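PDB 2WMF: fucolectin-related protein from Streptococcus pneumoniae, which probably hydrolyses host carbohydrate antigens of the blood-group type, acting as a family 98 glycoside hydrolase. Local coordinates for residues 433-438 with 462-467; 272-277 with 363-368; 444-449 with 458-463; 481-486 with 571-576. All blocks are in the same frame, centred on the assembly; numbering follows the deposited sequence.

Contact 1 of 4, residues 433-438 with 462-467; sequences IYNSNA and LTPHTY
Asn-435 reaches the 462-467 segment through both its backbone and its side chain. The place is one end of a beta sandwich, where the chain leaves strand 430-434 on one side, and on the other it links strand 457-462 to strand 467-472, which lie in different sheets. Asn-435 N donates to Thr-466 O at 3.2 Å, in a fairly straight bond. Its side chain carries CG opposite the backbone N (chi1 178°), which brings ND2 to Leu-462 O at 3.0 Å. That oxygen lies in the amide plane, but ND2 stands above the plane of the carbonyl. The same amide is held from its other end, since Asn-435 OD1 accepts from Asn-437 N at 2.9 Å, an Asx turn. Lys-442 O is a further acceptor for ND2.

Beside this, Tyr-434 and Tyr-467 form a non-hydrogen-bonded antiparallel pair, with their CB atoms 3.9 Å apart. Their rings lead away from each other to helix 272-283. On the sandwich interior, Ile-433 CG2 meets Leu-462 CD1 at 3.7 Å, the two side chains crossing at about a right angle.

His-465 closes the far end. Its NE2 donates to Ala-438 O at 2.7 Å, with the oxygen in the ring plane. A water joins the two segments: it donates to Asn-435 O and Asn-437 O and accepts from His-465 N at 2.8 Å.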
loop_
_atom_site.group_PDB
_atom_site.type_symbol
_atom_site.label_atom_id
_atom_site.label_comp_id
_atom_site.label_asym_id
_atom_site.label_seq_id
_atom_site.Cartn_x
_atom_site.Cartn_y
_atom_site.Cartn_z
ATOM N N ILE A 433 -1.154 -13.894 5.781
ATOM C CA ILE A 433 -0.947 -14.941 4.792
ATOM C C ILE A 433 -1.435 -14.489 3.407
ATOM O O ILE A 433 -2.482 -13.846 3.293
ATOM C CB ILE A 433 -1.771 -16.195 5.175
ATOM C CG1 ILE A 433 -1.414 -16.674 6.585
ATOM C CG2 ILE A 433 -1.636 -17.292 4.152
ATOM C CD1 ILE A 433 -2.629 -17.031 7.386
ATOM N N TYR A 434 -0.715 -14.881 2.363
ATOM C CA TYR A 434 -1.235 -14.803 0.998
ATOM C C TYR A 434 -0.544 -15.760 0.035
ATOM O O TYR A 434 0.539 -16.270 0.285
ATOM C CB TYR A 434 -1.274 -13.380 0.451
ATOM C CG TYR A 434 -0.017 -12.527 0.383
ATOM C CD1 TYR A 434 1.080 -12.896 -0.411
ATOM C CD2 TYR A 434 0.075 -11.295 1.083
ATOM C CE1 TYR A 434 2.226 -12.107 -0.472
ATOM C CE2 TYR A 434 1.195 -10.481 0.983
ATOM C CZ TYR A 434 2.274 -10.866 0.198
ATOM O OH TYR A 434 3.374 -10.049 0.063
ATOM N N ASN A 435 -1.215 -15.950 -1.112
ATOM C CA ASN A 435 -0.634 -16.644 -2.244
ATOM C C ASN A 435 0.215 -15.593 -2.994
ATOM O O ASN A 435 -0.305 -14.531 -3.341
ATOM C CB ASN A 435 -1.750 -17.194 -3.137
ATOM C CG ASN A 435 -1.226 -17.914 -4.387
ATOM O OD1 ASN A 435 -0.301 -17.427 -5.052
ATOM N ND2 ASN A 435 -1.778 -19.116 -4.662
ATOM N N SER A 436 1.507 -15.883 -3.180
ATOM C CA SER A 436 2.471 -14.929 -3.720
ATOM C C SER A 436 2.588 -14.865 -5.246
ATOM O O SER A 436 3.471 -14.150 -5.762
ATOM C CB SER A 436 3.874 -15.180 -3.153
ATOM O OG SER A 436 4.397 -16.413 -3.556
ATOM N N ASN A 437 1.729 -15.626 -5.952
ATOM C CA ASN A 437 1.720 -15.627 -7.425
ATOM C C ASN A 437 0.906 -14.463 -8.021
ATOM O O ASN A 437 -0.329 -14.442 -7.939
ATOM C CB ASN A 437 1.154 -16.962 -7.914
ATOM C CG ASN A 437 2.075 -18.132 -7.668
ATOM O OD1 ASN A 437 3.300 -17.994 -7.635
ATOM N ND2 ASN A 437 1.469 -19.324 -7.472
ATOM N N ALA A 438 1.615 -13.483 -8.610
ATOM C CA ALA A 438 0.936 -12.274 -9.114
ATOM C C ALA A 438 0.098 -12.564 -10.351
ATOM O O ALA A 438 -1.026 -12.039 -10.498
ATOM C CB ALA A 438 1.952 -11.120 -9.417
ATOM N N LEU A 462 -4.658 -22.091 -0.907
ATOM C CA LEU A 462 -5.001 -20.751 -1.353
ATOM C C LEU A 462 -4.832 -20.622 -2.871
ATOM O O LEU A 462 -3.773 -20.878 -3.389
ATOM C CB LEU A 462 -4.063 -19.717 -0.757
ATOM C CG LEU A 462 -3.884 -19.718 0.752
ATOM C CD1 LEU A 462 -2.461 -19.266 1.174
ATOM C CD2 LEU A 462 -5.011 -18.887 1.343
ATOM N N THR A 463 -5.879 -20.203 -3.552
ATOM C CA THR A 463 -5.753 -19.868 -4.952
ATOM C C THR A 463 -5.068 -18.520 -5.088
ATOM O O THR A 463 -4.997 -17.746 -4.114
ATOM C CB THR A 463 -7.111 -19.835 -5.693
ATOM O OG1 THR A 463 -7.886 -18.692 -5.278
ATOM C CG2 THR A 463 -7.922 -21.131 -5.515
ATOM N N PRO A 464 -4.565 -18.203 -6.293
ATOM C CA PRO A 464 -4.033 -16.876 -6.467
ATOM C C PRO A 464 -4.981 -15.745 -6.064
ATOM O O PRO A 464 -6.189 -15.858 -6.202
ATOM C CB PRO A 464 -3.689 -16.819 -7.962
ATOM C CG PRO A 464 -3.366 -18.270 -8.334
ATOM C CD PRO A 464 -4.358 -19.067 -7.496
ATOM N N HIS A 465 -4.396 -14.655 -5.577
ATOM C CA HIS A 465 -5.150 -13.440 -5.212
ATOM C C HIS A 465 -6.117 -13.756 -4.050
ATOM O O HIS A 465 -7.290 -13.336 -4.024
ATOM C CB HIS A 465 -5.832 -12.817 -6.426
ATOM C CG HIS A 465 -4.926 -12.793 -7.610
ATOM N ND1 HIS A 465 -5.267 -13.356 -8.824
ATOM C CD2 HIS A 465 -3.661 -12.334 -7.737
ATOM C CE1 HIS A 465 -4.247 -13.212 -9.656
ATOM N NE2 HIS A 465 -3.251 -12.616 -9.018
ATOM N N THR A 466 -5.573 -14.518 -3.100
ATOM C CA THR A 466 -6.236 -14.821 -1.828
ATOM C C THR A 466 -5.305 -14.415 -0.693
ATOM O O THR A 466 -4.138 -14.806 -0.691
ATOM C CB THR A 466 -6.584 -16.346 -1.666
ATOM O OG1 THR A 466 -7.342 -16.762 -2.797
ATOM C CG2 THR A 466 -7.437 -16.574 -0.401
ATOM N N TYR A 467 -5.845 -13.655 0.271
ATOM C CA TYR A 467 -5.156 -13.382 1.507
ATOM C C TYR A 467 -6.015 -13.853 2.698
ATOM O O TYR A 467 -7.244 -14.060 2.593
ATOM C CB TYR A 467 -4.689 -11.940 1.629
ATOM C CG TYR A 467 -5.763 -10.887 1.939
ATOM C CD1 TYR A 467 -6.231 -10.692 3.239
ATOM C CD2 TYR A 467 -6.337 -10.108 0.937
ATOM C CE1 TYR A 467 -7.196 -9.706 3.534
ATOM C CE2 TYR A 467 -7.290 -9.113 1.223
ATOM C CZ TYR A 467 -7.730 -8.912 2.527
ATOM O OH TYR A 467 -8.663 -7.911 2.812
HETATM O O HOH W 1 -1.700 -14.006 -5.628
#

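Contact 2 of 4, residues 272-277 with 363-368; sequences ESMIAM and MPLYNN
Met-277 and Leu-365 bring the two backbones nearest, with CA atoms 7.4 Å apart, where a turn of helix 272-283 faces the irregular segment 363-368. Side chains alone bridge the gap, and the meeting is entirely apolar.

Two methionines of the helix do the reaching. Met-274 is fully extended, with CG opposite the backbone N (chi1 180°), which carries its methyl out toward the 363-364 end. Met-274 CE meets Met-363 CE at 3.8 Å and Pro-364 CG at 4.1 Å. Met-363 bends twice, at chi2 and chi3, and this brings its methyl back to the helix. It crosses Met-274 at about a right angle.

One turn along, Met-277 folds at chi3 and sets its methyl against the fork of Leu-365, touching both branches. Met-277 CE lies 3.7 Å from Leu-365 CD1 and equally close to Leu-365 CD2. Leu-365 CD2 also leans on Met-277 CB, at 4.0 Å, and lies 4.2 Å from Met-274 CG. All five residues are buried.

The contact joins the (beta/alpha)8 barrel region to the C-terminal part of the chain. Trp-247 and Lys-246 of helix 245-249 flank Met-274 and the 363-364 end. Ile-275 and Ala-276 instead pack against helix 307-322. Next to the contact, the backbone N of Tyr-366 is hydrogen-bonded to Tyr-434 OH of strand 430-434, which also bonds Asn-281 OD1 of helix 272-283.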
loop_
_atom_site.group_PDB
_atom_site.type_symbol
_atom_site.label_atom_id
_atom_site.label_comp_id
_atom_site.label_asym_id
_atom_site.label_seq_id
_atom_site.Cartn_x
_atom_site.Cartn_y
_atom_site.Cartn_z
ATOM N N GLU A 272 -8.214 -7.140 -7.566
ATOM C CA GLU A 272 -8.672 -6.311 -6.418
ATOM C C GLU A 272 -8.035 -6.739 -5.100
ATOM O O GLU A 272 -7.521 -5.914 -4.338
ATOM C CB GLU A 272 -10.203 -6.344 -6.305
ATOM C CG GLU A 272 -10.927 -5.615 -7.465
ATOM C CD GLU A 272 -11.239 -6.409 -8.702
ATOM O OE1 GLU A 272 -10.591 -7.477 -8.968
ATOM O OE2 GLU A 272 -12.176 -5.945 -9.429
ATOM N N SER A 273 -8.064 -8.025 -4.823
ATOM C CA SER A 273 -7.473 -8.527 -3.569
ATOM C C SER A 273 -5.957 -8.347 -3.549
ATOM O O SER A 273 -5.336 -8.243 -2.482
ATOM C CB SER A 273 -7.809 -9.991 -3.369
ATOM O OG SER A 273 -7.395 -10.704 -4.507
ATOM N N MET A 274 -5.336 -8.291 -4.724
ATOM C CA MET A 274 -3.892 -8.073 -4.754
ATOM C C MET A 274 -3.518 -6.630 -4.336
ATOM O O MET A 274 -2.437 -6.402 -3.773
ATOM C CB MET A 274 -3.287 -8.407 -6.117
ATOM C CG MET A 274 -1.767 -8.200 -6.222
ATOM S SD MET A 274 -1.172 -8.755 -7.862
ATOM C CE MET A 274 0.421 -7.927 -7.867
ATOM N N ILE A 275 -4.389 -5.676 -4.634
ATOM C CA ILE A 275 -4.230 -4.302 -4.122
ATOM C C ILE A 275 -4.138 -4.343 -2.556
ATOM O O ILE A 275 -3.238 -3.748 -1.921
ATOM C CB ILE A 275 -5.368 -3.391 -4.539
ATOM C CG1 ILE A 275 -5.421 -3.217 -6.061
ATOM C CG2 ILE A 275 -5.200 -1.985 -3.934
ATOM C CD1 ILE A 275 -6.759 -2.670 -6.538
ATOM N N ALA A 276 -5.070 -5.099 -1.966
ATOM C CA ALA A 276 -5.061 -5.343 -0.507
ATOM C C ALA A 276 -3.800 -6.048 -0.004
ATOM O O ALA A 276 -3.284 -5.725 1.097
ATOM C CB ALA A 276 -6.321 -6.069 -0.067
ATOM N N MET A 277 -3.288 -6.999 -0.784
ATOM C CA MET A 277 -2.030 -7.653 -0.406
ATOM C C MET A 277 -0.835 -6.663 -0.377
ATOM O O MET A 277 0.022 -6.711 0.532
ATOM C CB MET A 277 -1.765 -8.829 -1.327
ATOM C CG MET A 277 -2.819 -9.943 -1.136
ATOM S SD MET A 277 -3.115 -11.054 -2.567
ATOM C CE MET A 277 -1.484 -11.413 -2.968
ATOM N N MET A 363 8.024 -6.684 -8.829
ATOM C CA MET A 363 6.659 -6.806 -8.354
ATOM C C MET A 363 6.612 -6.880 -6.822
ATOM O O MET A 363 7.611 -7.154 -6.174
ATOM C CB MET A 363 6.031 -8.071 -8.954
ATOM C CG MET A 363 5.870 -7.940 -10.476
ATOM S SD MET A 363 4.536 -6.810 -10.891
ATOM C CE MET A 363 3.089 -7.888 -10.581
ATOM N N PRO A 364 5.459 -6.531 -6.265
ATOM C CA PRO A 364 5.441 -6.233 -4.828
ATOM C C PRO A 364 5.297 -7.419 -3.902
ATOM O O PRO A 364 5.596 -7.285 -2.697
ATOM C CB PRO A 364 4.196 -5.320 -4.699
ATOM C CG PRO A 364 3.299 -5.765 -5.807
ATOM C CD PRO A 364 4.218 -6.103 -6.924
ATOM N N LEU A 365 4.796 -8.563 -4.384
ATOM C CA LEU A 365 4.452 -9.629 -3.436
ATOM C C LEU A 365 5.725 -10.284 -2.885
ATOM O O LEU A 365 6.688 -10.484 -3.600
ATOM C CB LEU A 365 3.507 -10.676 -4.047
ATOM C CG LEU A 365 2.228 -10.154 -4.698
ATOM C CD1 LEU A 365 1.380 -11.312 -5.314
ATOM C CD2 LEU A 365 1.420 -9.295 -3.687
ATOM N N TYR A 366 5.694 -10.590 -1.583
ATOM C CA TYR A 366 6.810 -11.304 -0.949
ATOM C C TYR A 366 6.548 -12.831 -0.957
ATOM O O TYR A 366 5.421 -13.264 -0.785
ATOM C CB TYR A 366 6.981 -10.840 0.491
ATOM C CG TYR A 366 7.501 -9.418 0.555
ATOM C CD1 TYR A 366 8.623 -9.046 -0.194
ATOM C CD2 TYR A 366 6.844 -8.423 1.298
ATOM C CE1 TYR A 366 9.120 -7.746 -0.142
ATOM C CE2 TYR A 366 7.346 -7.116 1.354
ATOM C CZ TYR A 366 8.486 -6.775 0.638
ATOM O OH TYR A 366 9.008 -5.487 0.693
ATOM N N ASN A 367 7.592 -13.637 -1.090
ATOM C CA ASN A 367 7.378 -15.090 -1.064
ATOM C C ASN A 367 7.297 -15.648 0.358
ATOM O O ASN A 367 6.641 -16.632 0.621
ATOM C CB ASN A 367 8.512 -15.773 -1.768
ATOM C CG ASN A 367 8.650 -15.320 -3.199
ATOM O OD1 ASN A 367 8.031 -15.913 -4.126
ATOM N ND2 ASN A 367 9.425 -14.285 -3.405
ATOM N N ASN A 368 8.019 -14.982 1.254
ATOM C CA ASN A 368 8.316 -15.490 2.605
ATOM C C ASN A 368 8.087 -14.350 3.599
ATOM O O ASN A 368 8.551 -13.229 3.336
ATOM C CB ASN A 368 9.807 -15.916 2.613
ATOM C CG ASN A 368 10.158 -16.901 3.685
ATOM O OD1 ASN A 368 9.423 -17.099 4.651
ATOM N ND2 ASN A 368 11.303 -17.589 3.480
#

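Contact 3 of 4, residues 444-449 with 458-463; sequences QQVMLP and LSLDLT
Gln-445 and Asp-461 are brought together by their torsions. Gln-445 bends at chi2 (76°), while Asp-461 places CG opposite its backbone N (chi1 -175°). The two side chains run side by side, and Gln-445 NE2 donates to Asp-461 OD1 at 2.9 Å in a nearly straight bond. The oxygen lies in the amide plane of the glutamine, but it is met from above the carboxylate, and the two flat groups are turned 59° apart. Asn-443 ND2 is a second donor to OD1.

Met-447 and Ser-459 share this face, with Met-447 CG 3.5 Å from Ser-459 OG. On the other face, Val-446 CG2 meets Leu-460 CB at 4.1 Å, and Leu-448 CD1 meets Leu-458 CD2 at 4.2 Å. Each pair lies alongside and points the same way, toward Trp-431, Ile-433 and Val-470 of the facing sheet. Gln-444, at the end of this face, bonds through OE1 to Ser-436 N.

Six backbone bonds tie the strands, two at each of the pairs Gln-444 with Leu-462, Val-446 with Leu-460 and Leu-448 with Leu-458. The last gives the shortest, Leu-448 N to Leu-458 O at 2.8 Å. This is a regular antiparallel beta hairpin, whose mostly apolar face turns to the interior of the beta sandwich.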
loop_
_atom_site.group_PDB
_atom_site.type_symbol
_atom_site.label_atom_id
_atom_site.label_comp_id
_atom_site.label_asym_id
_atom_site.label_seq_id
_atom_site.Cartn_x
_atom_site.Cartn_y
_atom_site.Cartn_z
ATOM N N GLN A 444 -1.105 -22.227 -3.638
ATOM C CA GLN A 444 -0.057 -22.417 -2.644
ATOM C C GLN A 444 -0.675 -22.891 -1.343
ATOM O O GLN A 444 -1.841 -22.598 -1.039
ATOM C CB GLN A 444 0.773 -21.149 -2.460
ATOM C CG GLN A 444 1.523 -20.731 -3.715
ATOM C CD GLN A 444 2.276 -19.392 -3.571
ATOM O OE1 GLN A 444 1.990 -18.608 -2.663
ATOM N NE2 GLN A 444 3.201 -19.114 -4.503
ATOM N N GLN A 445 0.157 -23.566 -0.559
ATOM C CA GLN A 445 -0.264 -24.119 0.712
ATOM C C GLN A 445 0.680 -23.654 1.816
ATOM O O GLN A 445 1.874 -23.459 1.591
ATOM C CB GLN A 445 -0.296 -25.656 0.669
ATOM C CG GLN A 445 -1.204 -26.240 -0.401
ATOM C CD GLN A 445 -0.638 -26.164 -1.815
ATOM O OE1 GLN A 445 0.537 -26.451 -2.035
ATOM N NE2 GLN A 445 -1.508 -25.839 -2.799
ATOM N N VAL A 446 0.094 -23.465 3.009
ATOM C CA VAL A 446 0.851 -23.260 4.206
ATOM C C VAL A 446 0.320 -24.169 5.293
ATOM O O VAL A 446 -0.884 -24.436 5.372
ATOM C CB VAL A 446 0.846 -21.772 4.669
ATOM C CG1 VAL A 446 1.519 -20.854 3.595
ATOM C CG2 VAL A 446 -0.519 -21.231 5.038
ATOM N N MET A 447 1.262 -24.613 6.118
ATOM C CA MET A 447 0.961 -25.311 7.383
ATOM C C MET A 447 1.588 -24.462 8.472
ATOM O O MET A 447 2.795 -24.302 8.524
ATOM C CB MET A 447 1.564 -26.721 7.396
ATOM C CG MET A 447 1.123 -27.522 8.588
ATOM S SD MET A 447 1.860 -27.147 10.181
ATOM C CE MET A 447 3.667 -27.200 9.922
ATOM N N LEU A 448 0.711 -23.906 9.312
ATOM C CA LEU A 448 1.048 -22.935 10.328
ATOM C C LEU A 448 0.925 -23.526 11.739
ATOM O O LEU A 448 -0.177 -23.766 12.236
ATOM C CB LEU A 448 0.087 -21.760 10.197
ATOM C CG LEU A 448 -0.123 -21.086 8.848
ATOM C CD1 LEU A 448 -1.211 -19.996 8.899
ATOM C CD2 LEU A 448 1.194 -20.547 8.287
ATOM N N PRO A 449 2.072 -23.749 12.393
ATOM C CA PRO A 449 2.025 -24.054 13.832
ATOM C C PRO A 449 1.282 -22.923 14.537
ATOM O O PRO A 449 1.361 -21.755 14.120
ATOM C CB PRO A 449 3.500 -24.038 14.250
ATOM C CG PRO A 449 4.291 -24.263 12.980
ATOM C CD PRO A 449 3.452 -23.589 11.915
ATOM N N LEU A 458 -2.754 -25.059 11.800
ATOM C CA LEU A 458 -3.795 -24.602 10.882
ATOM C C LEU A 458 -3.168 -24.594 9.499
ATOM O O LEU A 458 -2.114 -24.005 9.282
ATOM C CB LEU A 458 -4.291 -23.216 11.311
ATOM C CG LEU A 458 -5.418 -22.562 10.535
ATOM C CD1 LEU A 458 -6.118 -21.522 11.406
ATOM C CD2 LEU A 458 -4.909 -21.873 9.267
ATOM N N SER A 459 -3.782 -25.303 8.579
ATOM C CA SER A 459 -3.344 -25.254 7.194
ATOM C C SER A 459 -4.323 -24.524 6.266
ATOM O O SER A 459 -5.530 -24.507 6.485
ATOM C CB SER A 459 -3.200 -26.701 6.712
ATOM O OG SER A 459 -2.156 -27.341 7.443
ATOM N N LEU A 460 -3.775 -23.979 5.167
ATOM C CA LEU A 460 -4.570 -23.309 4.143
ATOM C C LEU A 460 -4.090 -23.721 2.749
ATOM O O LEU A 460 -2.855 -23.820 2.501
ATOM C CB LEU A 460 -4.486 -21.761 4.246
ATOM C CG LEU A 460 -5.219 -21.139 5.428
ATOM C CD1 LEU A 460 -4.689 -19.726 5.700
ATOM C CD2 LEU A 460 -6.698 -21.056 5.031
ATOM N N ASP A 461 -5.065 -23.929 1.862
ATOM C CA ASP A 461 -4.845 -24.075 0.432
ATOM C C ASP A 461 -5.498 -22.860 -0.182
ATOM O O ASP A 461 -6.705 -22.623 0.007
ATOM C CB ASP A 461 -5.421 -25.394 -0.095
ATOM C CG ASP A 461 -5.120 -25.644 -1.560
ATOM O OD1 ASP A 461 -4.205 -25.049 -2.122
ATOM O OD2 ASP A 461 -5.841 -26.496 -2.152
ATOM N N LEU A 462 -4.658 -22.091 -0.907
ATOM C CA LEU A 462 -5.001 -20.751 -1.353
ATOM C C LEU A 462 -4.832 -20.622 -2.871
ATOM O O LEU A 462 -3.773 -20.878 -3.389
ATOM C CB LEU A 462 -4.063 -19.717 -0.757
ATOM C CG LEU A 462 -3.884 -19.718 0.752
ATOM C CD1 LEU A 462 -2.461 -19.266 1.174
ATOM C CD2 LEU A 462 -5.011 -18.887 1.343
ATOM N N THR A 463 -5.879 -20.203 -3.552
ATOM C CA THR A 463 -5.753 -19.868 -4.952
ATOM C C THR A 463 -5.068 -18.520 -5.088
ATOM O O THR A 463 -4.997 -17.746 -4.114
ATOM C CB THR A 463 -7.111 -19.835 -5.693
ATOM O OG1 THR A 463 -7.886 -18.692 -5.278
ATOM C CG2 THR A 463 -7.922 -21.131 -5.515
#

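Contact 4 of 4, residues 481-486 with 571-576; sequences LNNYRT and VNHNGM
The amide of Asn-483 lies flat over one face of the His-573 ring, the planes 13° apart, with Asn-483 ND2 3.3 Å above the ring plane near its centre. Gly-575 C lies at the ring's edge. Here the chain crosses between the two sheets of the beta sandwich, from strand 566-573 in one to strand 576-580 beside 477-482 in the other.

Asn-483 holds the crossing by three bonds. Its CG stands between backbone N and carbonyl carbon (chi1 71°), which turns the amide onto the crossing chain. Asn-483 OD1 accepts from Gly-575 N at 2.8 Å, almost in line with its C=O. Asn-483 ND2 donates to His-573 O at 3.0 Å, from above the carbonyl plane, and Asn-483 N donates to Gly-575 O at 3.2 Å. At Gly-575 (phi 141°) any CB would jam against Asn-574 O.

Within the sandwich, Leu-481 CD1 and Val-571 CG2 meet tip to tip at 4.0 Å. Asn-482 OD1 accepts from Tyr-484 N, an Asx turn. The Tyr-484 ring has Asn-574 O at its edge and sends its hydroxyl to Asp-525.

Asn-574 grips Arg-485 twice: OD1 takes Arg-485 N on a lone pair at 2.9 Å, and ND2 gives to Arg-485 O at 3.0 Å.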
loop_
_atom_site.group_PDB
_atom_site.type_symbol
_atom_site.label_atom_id
_atom_site.label_comp_id
_atom_site.label_asym_id
_atom_site.label_seq_id
_atom_site.Cartn_x
_atom_site.Cartn_y
_atom_site.Cartn_z
ATOM N N LEU A 481 -10.729 -14.212 5.489
ATOM C CA LEU A 481 -10.338 -14.638 4.137
ATOM C C LEU A 481 -10.831 -13.595 3.164
ATOM O O LEU A 481 -11.976 -13.091 3.273
ATOM C CB LEU A 481 -10.960 -15.991 3.774
ATOM C CG LEU A 481 -10.810 -17.188 4.720
ATOM C CD1 LEU A 481 -11.641 -18.441 4.191
ATOM C CD2 LEU A 481 -9.326 -17.497 5.012
ATOM N N ASN A 482 -10.004 -13.273 2.169
ATOM C CA ASN A 482 -10.561 -12.472 1.096
ATOM C C ASN A 482 -9.846 -12.809 -0.207
ATOM O O ASN A 482 -8.605 -12.761 -0.281
ATOM C CB ASN A 482 -10.470 -10.965 1.425
ATOM C CG ASN A 482 -11.412 -10.112 0.578
ATOM O OD1 ASN A 482 -11.513 -10.330 -0.638
ATOM N ND2 ASN A 482 -12.060 -9.086 1.184
ATOM N N ASN A 483 -10.625 -13.185 -1.225
ATOM C CA ASN A 483 -10.058 -13.471 -2.524
ATOM C C ASN A 483 -10.701 -12.678 -3.665
ATOM O O ASN A 483 -10.652 -13.102 -4.825
ATOM C CB ASN A 483 -10.134 -14.996 -2.789
ATOM C CG ASN A 483 -11.557 -15.475 -3.030
ATOM O OD1 ASN A 483 -12.528 -14.705 -2.922
ATOM N ND2 ASN A 483 -11.684 -16.743 -3.359
ATOM N N TYR A 484 -11.255 -11.507 -3.367
ATOM C CA TYR A 484 -12.115 -10.802 -4.342
ATOM C C TYR A 484 -11.326 -10.509 -5.631
ATOM O O TYR A 484 -10.251 -9.875 -5.586
ATOM C CB TYR A 484 -12.640 -9.472 -3.775
ATOM C CG TYR A 484 -13.751 -8.860 -4.651
ATOM C CD1 TYR A 484 -14.964 -9.503 -4.823
ATOM C CD2 TYR A 484 -13.553 -7.669 -5.321
ATOM C CE1 TYR A 484 -15.925 -9.005 -5.640
ATOM C CE2 TYR A 484 -14.548 -7.130 -6.146
ATOM C CZ TYR A 484 -15.750 -7.789 -6.275
ATOM O OH TYR A 484 -16.746 -7.294 -7.100
ATOM N N ARG A 485 -11.807 -11.016 -6.767
ATOM C CA ARG A 485 -11.213 -10.702 -8.048
ATOM C C ARG A 485 -12.327 -10.798 -9.071
ATOM O O ARG A 485 -12.843 -11.886 -9.296
ATOM C CB ARG A 485 -10.072 -11.665 -8.409
ATOM C CG ARG A 485 -9.384 -11.293 -9.739
ATOM C CD ARG A 485 -8.342 -12.290 -10.174
ATOM N NE ARG A 485 -8.967 -13.489 -10.723
ATOM C CZ ARG A 485 -8.663 -14.733 -10.399
ATOM N NH1 ARG A 485 -7.660 -15.002 -9.562
ATOM N NH2 ARG A 485 -9.360 -15.740 -10.949
ATOM N N THR A 486 -12.644 -9.684 -9.710
ATOM C CA THR A 486 -13.659 -9.686 -10.777
ATOM C C THR A 486 -13.025 -10.226 -12.071
ATOM O O THR A 486 -11.821 -10.048 -12.292
ATOM C CB THR A 486 -14.241 -8.276 -11.013
ATOM O OG1 THR A 486 -13.195 -7.392 -11.495
ATOM C CG2 THR A 486 -14.910 -7.748 -9.763
ATOM N N VAL A 571 -14.279 -23.366 1.831
ATOM C CA VAL A 571 -15.022 -22.134 1.560
ATOM C C VAL A 571 -14.910 -21.843 0.064
ATOM O O VAL A 571 -13.818 -21.675 -0.444
ATOM C CB VAL A 571 -14.478 -20.923 2.365
ATOM C CG1 VAL A 571 -15.315 -19.689 2.101
ATOM C CG2 VAL A 571 -14.445 -21.265 3.882
ATOM N N ASN A 572 -16.028 -21.761 -0.639
ATOM C CA ASN A 572 -16.044 -21.358 -2.069
ATOM C C ASN A 572 -16.533 -19.920 -2.125
ATOM O O ASN A 572 -17.639 -19.618 -1.664
ATOM C CB ASN A 572 -17.011 -22.238 -2.850
ATOM C CG ASN A 572 -16.955 -23.652 -2.402
ATOM O OD1 ASN A 572 -17.903 -24.157 -1.733
ATOM N ND2 ASN A 572 -15.828 -24.294 -2.649
ATOM N N HIS A 573 -15.699 -19.013 -2.617
ATOM C CA HIS A 573 -15.999 -17.595 -2.437
ATOM C C HIS A 573 -15.412 -16.742 -3.557
ATOM O O HIS A 573 -14.487 -17.162 -4.210
ATOM C CB HIS A 573 -15.612 -17.114 -1.027
ATOM C CG HIS A 573 -14.145 -17.112 -0.685
ATOM N ND1 HIS A 573 -13.342 -18.241 -0.642
ATOM C CD2 HIS A 573 -13.370 -16.089 -0.241
ATOM C CE1 HIS A 573 -12.141 -17.893 -0.179
ATOM N NE2 HIS A 573 -12.121 -16.591 0.028
ATOM N N ASN A 574 -15.987 -15.553 -3.728
ATOM C CA ASN A 574 -15.334 -14.478 -4.477
ATOM C C ASN A 574 -15.604 -13.218 -3.697
ATOM O O ASN A 574 -16.630 -12.579 -3.854
ATOM C CB ASN A 574 -15.820 -14.388 -5.917
ATOM C CG ASN A 574 -14.935 -13.474 -6.770
ATOM O OD1 ASN A 574 -14.144 -12.730 -6.229
ATOM N ND2 ASN A 574 -15.038 -13.570 -8.106
ATOM N N GLY A 575 -14.710 -12.937 -2.753
ATOM C CA GLY A 575 -14.944 -11.867 -1.792
ATOM C C GLY A 575 -14.472 -12.252 -0.401
ATOM O O GLY A 575 -13.647 -13.175 -0.215
ATOM N N MET A 576 -15.006 -11.504 0.570
ATOM C CA MET A 576 -14.659 -11.624 1.983
ATOM C C MET A 576 -15.487 -12.737 2.670
ATOM O O MET A 576 -16.706 -12.845 2.447
ATOM C CB MET A 576 -14.934 -10.284 2.684
ATOM C CG MET A 576 -14.368 -10.236 4.109
ATOM S SD MET A 576 -14.720 -8.641 4.907
ATOM C CE MET A 576 -13.331 -8.046 5.896
#

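In the fold
Contacts 1, 3 and 4 belong to the beta sandwich. Contact 2 packs a helix of the barrel region on the loop 363-368, and that helix also touches contacts 1 and 4. Contact 1 lies at the middle. Its centre is about 8 Å from that of contact 2, 10 Å from contact 3 and 11 Å from contact 4. It shares Leu-462 and Thr-463 with contact 3, where Ile-433 CD1 also packs on Leu-448 CD1 at 3.6 Å. Toward contact 2, His-465 O meets Ser-273 OG at 2.7 Å. Toward contact 4, Tyr-467 O meets Asn-482 N at 2.9 Å. Contact 3 touches neither contact 2 nor contact 4, its nearest atoms being about 6 and 4 Å away.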